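Local coordinates for protein aspartate carbamoyltransferase (Leishmania major, PDB 7K46) that probably transfers the carbamoyl group of carbamoyl phosphate to L-aspartate, an early step of de novo pyrimidine synthesis, and assembles as a trimer, at residues Ser79-Lys84 with Asp104-Val109; Arg52-Leu57 with Ser67-Ala72. All blocks are in the same frame, centred on the assembly; numbering follows the deposited sequence.

Contact 1: Ser79-Lys84 with Asp104-Val109; sequences SVVNFK and DSYSDV
Y106 and V81 point at each other from opposite directions, and F83 meets the same tyrosine obliquely at its hydroxyl end. The site lies in the carbamoyl phosphate-binding domain, beside strand 79-80, the outermost of this chain's parallel sheet: V81 and F83 follow that strand, and Y106 sits in the loop that leads from helix 96-104 into strand 109-113. Strand 53-58 runs between those two strands, and the tyrosine lies across it. Its CG sits between the backbone N and the carbonyl carbon (chi1 66°), which sends the ring out from the loop towards 79-84. V81 approaches the ring obliquely at CE1, with V81 CG1 3.9 Å from Y106 CE1 and V81 CB close behind. The hydroxyl's polar partner is T55 OG1 on strand 53-58, a hydrogen bond that ties down the far end of the buried ring. S67 of the second subunit packs on both V81 and Y106, and R75 of that subunit hydrogen-bonds Y106 O and forms a salt bridge with D108. Carbon atoms also meet the oxygen of the hydroxyl, V81 CG1 at 3.8 Å from Y106 OH and F83 CD2 at 3.7 Å from Y106 OH.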
loop_
_atom_site.group_PDB
_atom_site.type_symbol
_atom_site.label_atom_id
_atom_site.label_comp_id
_atom_site.label_asym_id
_atom_site.label_seq_id
_atom_site.Cartn_x
_atom_site.Cartn_y
_atom_site.Cartn_z
ATOM N N SER A 79 11.473 3.301 -3.157
ATOM C CA SER A 79 10.389 2.357 -2.907
ATOM C C SER A 79 9.791 2.602 -1.529
ATOM O O SER A 79 10.470 3.094 -0.627
ATOM C CB SER A 79 10.897 0.910 -2.973
ATOM O OG SER A 79 11.402 0.610 -4.262
ATOM N N VAL A 80 8.525 2.230 -1.359
ATOM C CA VAL A 80 7.848 2.347 -0.069
ATOM C C VAL A 80 7.205 1.017 0.287
ATOM O O VAL A 80 6.450 0.449 -0.511
ATOM C CB VAL A 80 6.775 3.453 -0.079
ATOM C CG1 VAL A 80 6.077 3.512 1.287
ATOM C CG2 VAL A 80 7.410 4.789 -0.441
ATOM N N VAL A 81 7.472 0.540 1.499
ATOM C CA VAL A 81 6.873 -0.679 2.027
ATOM C C VAL A 81 5.976 -0.288 3.194
ATOM O O VAL A 81 6.434 0.378 4.129
ATOM C CB VAL A 81 7.951 -1.680 2.482
ATOM C CG1 VAL A 81 7.306 -2.873 3.215
ATOM C CG2 VAL A 81 8.783 -2.155 1.277
ATOM N N ASN A 82 4.712 -0.703 3.145
ATOM C CA ASN A 82 3.788 -0.448 4.245
ATOM C C ASN A 82 4.052 -1.409 5.397
ATOM O O ASN A 82 4.516 -2.534 5.201
ATOM C CB ASN A 82 2.337 -0.607 3.786
ATOM C CG ASN A 82 2.074 0.041 2.444
ATOM O OD1 ASN A 82 2.383 1.215 2.234
ATOM N ND2 ASN A 82 1.502 -0.729 1.520
ATOM N N PHE A 83 3.734 -0.966 6.613
ATOM C CA PHE A 83 3.838 -1.829 7.790
ATOM C C PHE A 83 2.661 -1.495 8.700
ATOM O O PHE A 83 2.680 -0.476 9.394
ATOM C CB PHE A 83 5.166 -1.634 8.506
ATOM C CG PHE A 83 5.491 -2.720 9.487
ATOM C CD1 PHE A 83 4.911 -2.731 10.754
ATOM C CD2 PHE A 83 6.386 -3.728 9.151
ATOM C CE1 PHE A 83 5.217 -3.727 11.662
ATOM C CE2 PHE A 83 6.700 -4.728 10.058
ATOM C CZ PHE A 83 6.114 -4.732 11.314
ATOM N N LYS A 84 1.648 -2.355 8.692
ATOM C CA LYS A 84 0.458 -2.140 9.507
ATOM C C LYS A 84 0.791 -2.343 10.977
ATOM O O LYS A 84 1.305 -3.399 11.368
ATOM C CB LYS A 84 -0.655 -3.095 9.082
ATOM N N ASP A 104 14.165 -2.007 10.393
ATOM C CA ASP A 104 15.572 -1.833 10.029
ATOM C C ASP A 104 16.147 -3.041 9.310
ATOM O O ASP A 104 17.229 -2.939 8.712
ATOM C CB ASP A 104 16.440 -1.574 11.264
ATOM C CG ASP A 104 16.461 -0.126 11.684
ATOM O OD1 ASP A 104 16.346 0.776 10.826
ATOM O OD2 ASP A 104 16.608 0.110 12.898
ATOM N N SER A 105 15.489 -4.196 9.399
ATOM C CA SER A 105 16.021 -5.368 8.727
ATOM C C SER A 105 15.965 -5.225 7.208
ATOM O O SER A 105 16.726 -5.893 6.502
ATOM C CB SER A 105 15.271 -6.619 9.183
ATOM O OG SER A 105 13.967 -6.651 8.621
ATOM N N TYR A 106 15.100 -4.361 6.685
ATOM C CA TYR A 106 14.980 -4.258 5.239
ATOM C C TYR A 106 14.890 -2.827 4.716
ATOM O O TYR A 106 14.871 -2.649 3.493
ATOM C CB TYR A 106 13.755 -5.077 4.763
ATOM C CG TYR A 106 12.466 -4.491 5.263
ATOM C CD1 TYR A 106 11.880 -3.410 4.606
ATOM C CD2 TYR A 106 11.853 -4.978 6.418
ATOM C CE1 TYR A 106 10.710 -2.828 5.067
ATOM C CE2 TYR A 106 10.674 -4.398 6.897
ATOM C CZ TYR A 106 10.115 -3.316 6.212
ATOM O OH TYR A 106 8.954 -2.714 6.656
ATOM N N SER A 107 14.833 -1.808 5.582
ATOM C CA SER A 107 14.576 -0.425 5.182
ATOM C C SER A 107 15.862 0.398 5.147
ATOM O O SER A 107 16.856 0.077 5.804
ATOM C CB SER A 107 13.595 0.268 6.144
ATOM O OG SER A 107 12.346 -0.396 6.240
ATOM N N ASP A 108 15.807 1.498 4.391
ATOM C CA ASP A 108 16.838 2.530 4.408
ATOM C C ASP A 108 16.442 3.761 5.211
ATOM O O ASP A 108 17.319 4.485 5.683
ATOM C CB ASP A 108 17.171 2.973 2.980
ATOM C CG ASP A 108 17.776 1.856 2.160
ATOM O OD1 ASP A 108 19.012 1.655 2.232
ATOM O OD2 ASP A 108 17.002 1.159 1.478
ATOM N N VAL A 109 15.149 4.039 5.336
ATOM C CA VAL A 109 14.679 5.192 6.094
ATOM C C VAL A 109 13.325 4.831 6.687
ATOM O O VAL A 109 12.518 4.141 6.053
ATOM C CB VAL A 109 14.614 6.477 5.224
ATOM C CG1 VAL A 109 13.622 6.329 4.063
ATOM C CG2 VAL A 109 14.276 7.717 6.088
#

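Contact 2: Arg52-Leu57 with Ser67-Ala72; sequences RVMTPL and SSFCAA
M54 reaches from its strand to the backbone of F69, and this sulfur-and-methyl contact with a carbonyl is the closest approach between the segments. M54 CE lies 3.6 Å from F69 O and M54 SD 3.7 Å from the same F69 O. M54 CG is anti to the backbone N of its own residue (chi1 162°) and the chain stays extended through chi2, which carries the sulfur over to the helix; the bend at chi3 (-73°) then sets CE beside F69 O and near F69 CD1. Apolar packing adds two further touches. M54 CE reaches obliquely to the F69 ring, 4.3 Å from CD1, and beyond that point the phenyl leads away from the strand. P56 CG meets C70 SG at 3.9 Å. The elements joined are the first strand and the helix of a beta-alpha-beta unit, made of strand 53-58, helix 63-74 and strand 79-80; the helix segment runs back almost antiparallel to the strand, at 175°, with the axes 9.8 Å apart. Each element keeps its own backbone bonds: A71 N donates to S67 O over 2.8 Å and A72 N to S68 O over 2.9 Å, while M54 bonds S79 and V81 in the sheet. Helix 309-326 packs alongside, with L322 against both M54 and A72. On another side of helix 63-74, Y106 of the third subunit packs on S67 and A71.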
loop_
_atom_site.group_PDB
_atom_site.type_symbol
_atom_site.label_atom_id
_atom_site.label_comp_id
_atom_site.label_asym_id
_atom_site.label_seq_id
_atom_site.Cartn_x
_atom_site.Cartn_y
_atom_site.Cartn_z
ATOM N N ARG A 52 16.224 2.059 -2.835
ATOM C CA ARG A 52 16.160 2.380 -1.416
ATOM C C ARG A 52 14.713 2.293 -0.940
ATOM O O ARG A 52 13.781 2.594 -1.686
ATOM C CB ARG A 52 16.717 3.780 -1.130
ATOM C CG ARG A 52 18.062 4.071 -1.797
ATOM C CD ARG A 52 19.143 3.050 -1.434
ATOM N NE ARG A 52 20.274 3.175 -2.355
ATOM C CZ ARG A 52 21.003 2.167 -2.818
ATOM N NH1 ARG A 52 20.798 0.921 -2.421
ATOM N NH2 ARG A 52 21.965 2.418 -3.706
ATOM N N VAL A 53 14.533 1.889 0.315
ATOM C CA VAL A 53 13.221 1.527 0.848
ATOM C C VAL A 53 12.878 2.430 2.028
ATOM O O VAL A 53 13.667 2.556 2.969
ATOM C CB VAL A 53 13.192 0.051 1.282
ATOM C CG1 VAL A 53 11.921 -0.251 2.108
ATOM C CG2 VAL A 53 13.289 -0.851 0.056
ATOM N N MET A 54 11.690 3.028 1.980
ATOM C CA MET A 54 11.103 3.740 3.105
ATOM C C MET A 54 10.012 2.867 3.711
ATOM O O MET A 54 9.185 2.311 2.972
ATOM C CB MET A 54 10.494 5.074 2.643
ATOM C CG MET A 54 9.486 5.696 3.645
ATOM S SD MET A 54 8.592 7.119 2.953
ATOM C CE MET A 54 9.891 8.356 2.970
ATOM N N THR A 55 9.988 2.760 5.041
ATOM C CA THR A 55 8.817 2.200 5.722
ATOM C C THR A 55 8.195 3.257 6.623
ATOM O O THR A 55 8.837 3.692 7.599
ATOM C CB THR A 55 9.145 0.956 6.558
ATOM O OG1 THR A 55 9.696 -0.065 5.723
ATOM C CG2 THR A 55 7.862 0.418 7.194
ATOM N N PRO A 56 6.954 3.665 6.375
ATOM C CA PRO A 56 6.233 4.480 7.358
ATOM C C PRO A 56 5.596 3.605 8.423
ATOM O O PRO A 56 5.081 2.517 8.142
ATOM C CB PRO A 56 5.155 5.187 6.515
ATOM C CG PRO A 56 5.441 4.780 5.057
ATOM C CD PRO A 56 6.173 3.481 5.145
ATOM N N LEU A 57 5.642 4.095 9.660
ATOM C CA LEU A 57 5.046 3.412 10.805
ATOM C C LEU A 57 4.166 4.449 11.491
ATOM O O LEU A 57 4.664 5.288 12.248
ATOM C CB LEU A 57 6.117 2.848 11.742
ATOM C CG LEU A 57 5.632 1.872 12.818
ATOM C CD1 LEU A 57 5.156 0.556 12.183
ATOM C CD2 LEU A 57 6.728 1.626 13.851
ATOM N N SER A 67 0.912 10.450 2.879
ATOM C CA SER A 67 0.986 10.357 1.420
ATOM C C SER A 67 2.071 11.272 0.865
ATOM O O SER A 67 2.724 10.934 -0.127
ATOM C CB SER A 67 -0.376 10.675 0.801
ATOM O OG SER A 67 -0.803 11.988 1.136
ATOM N N SER A 68 2.309 12.411 1.516
ATOM C CA SER A 68 3.368 13.321 1.077
ATOM C C SER A 68 4.747 12.669 1.195
ATOM O O SER A 68 5.561 12.740 0.265
ATOM C CB SER A 68 3.308 14.613 1.895
ATOM O OG SER A 68 4.192 15.597 1.373
ATOM N N PHE A 69 5.033 12.033 2.340
ATOM C CA PHE A 69 6.297 11.301 2.486
ATOM C C PHE A 69 6.428 10.202 1.435
ATOM O O PHE A 69 7.500 10.020 0.845
ATOM C CB PHE A 69 6.410 10.681 3.887
ATOM C CG PHE A 69 7.017 11.598 4.913
ATOM C CD1 PHE A 69 8.388 11.821 4.933
ATOM C CD2 PHE A 69 6.222 12.209 5.869
ATOM C CE1 PHE A 69 8.966 12.674 5.885
ATOM C CE2 PHE A 69 6.785 13.055 6.828
ATOM C CZ PHE A 69 8.162 13.285 6.830
ATOM N N CYS A 70 5.355 9.444 1.210
ATOM C CA CYS A 70 5.410 8.359 0.230
ATOM C C CYS A 70 5.611 8.893 -1.179
ATOM O O CYS A 70 6.416 8.350 -1.945
ATOM C CB CYS A 70 4.138 7.517 0.296
ATOM S SG CYS A 70 4.024 6.640 1.877
ATOM N N ALA A 71 4.882 9.949 -1.541
ATOM C CA ALA A 71 5.037 10.519 -2.878
ATOM C C ALA A 71 6.431 11.105 -3.067
ATOM O O ALA A 71 7.035 10.962 -4.139
ATOM C CB ALA A 71 3.973 11.585 -3.119
ATOM N N ALA A 72 6.949 11.784 -2.039
ATOM C CA ALA A 72 8.310 12.318 -2.096
ATOM C C ALA A 72 9.322 11.212 -2.357
ATOM O O ALA A 72 10.211 11.353 -3.208
ATOM C CB ALA A 72 8.649 13.049 -0.793
#

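How the contacts relate
Both contacts are buried and meet at strand 53-58, which supplies one side of contact 2 and lies against contact 1: M54 and P56 face helix 63-74, whereas T55 points to the side of contact 1. Contact 2 is a strand-to-helix packing, its centre about 17 Å from the chain centre; that of contact 1 lies farther out, at about 24 Å. Both touch neighbouring subunits, contact 1 through many more residues. Their chemistry differs, sulfur and methyl groups on a helix in one, a tyrosine with a satisfied hydroxyl in the other. T55 OG1 joins them, 2.7 Å from S107 OG in a probable hydrogen bond, and D108 N probably bonds V53 O at 2.8 Å.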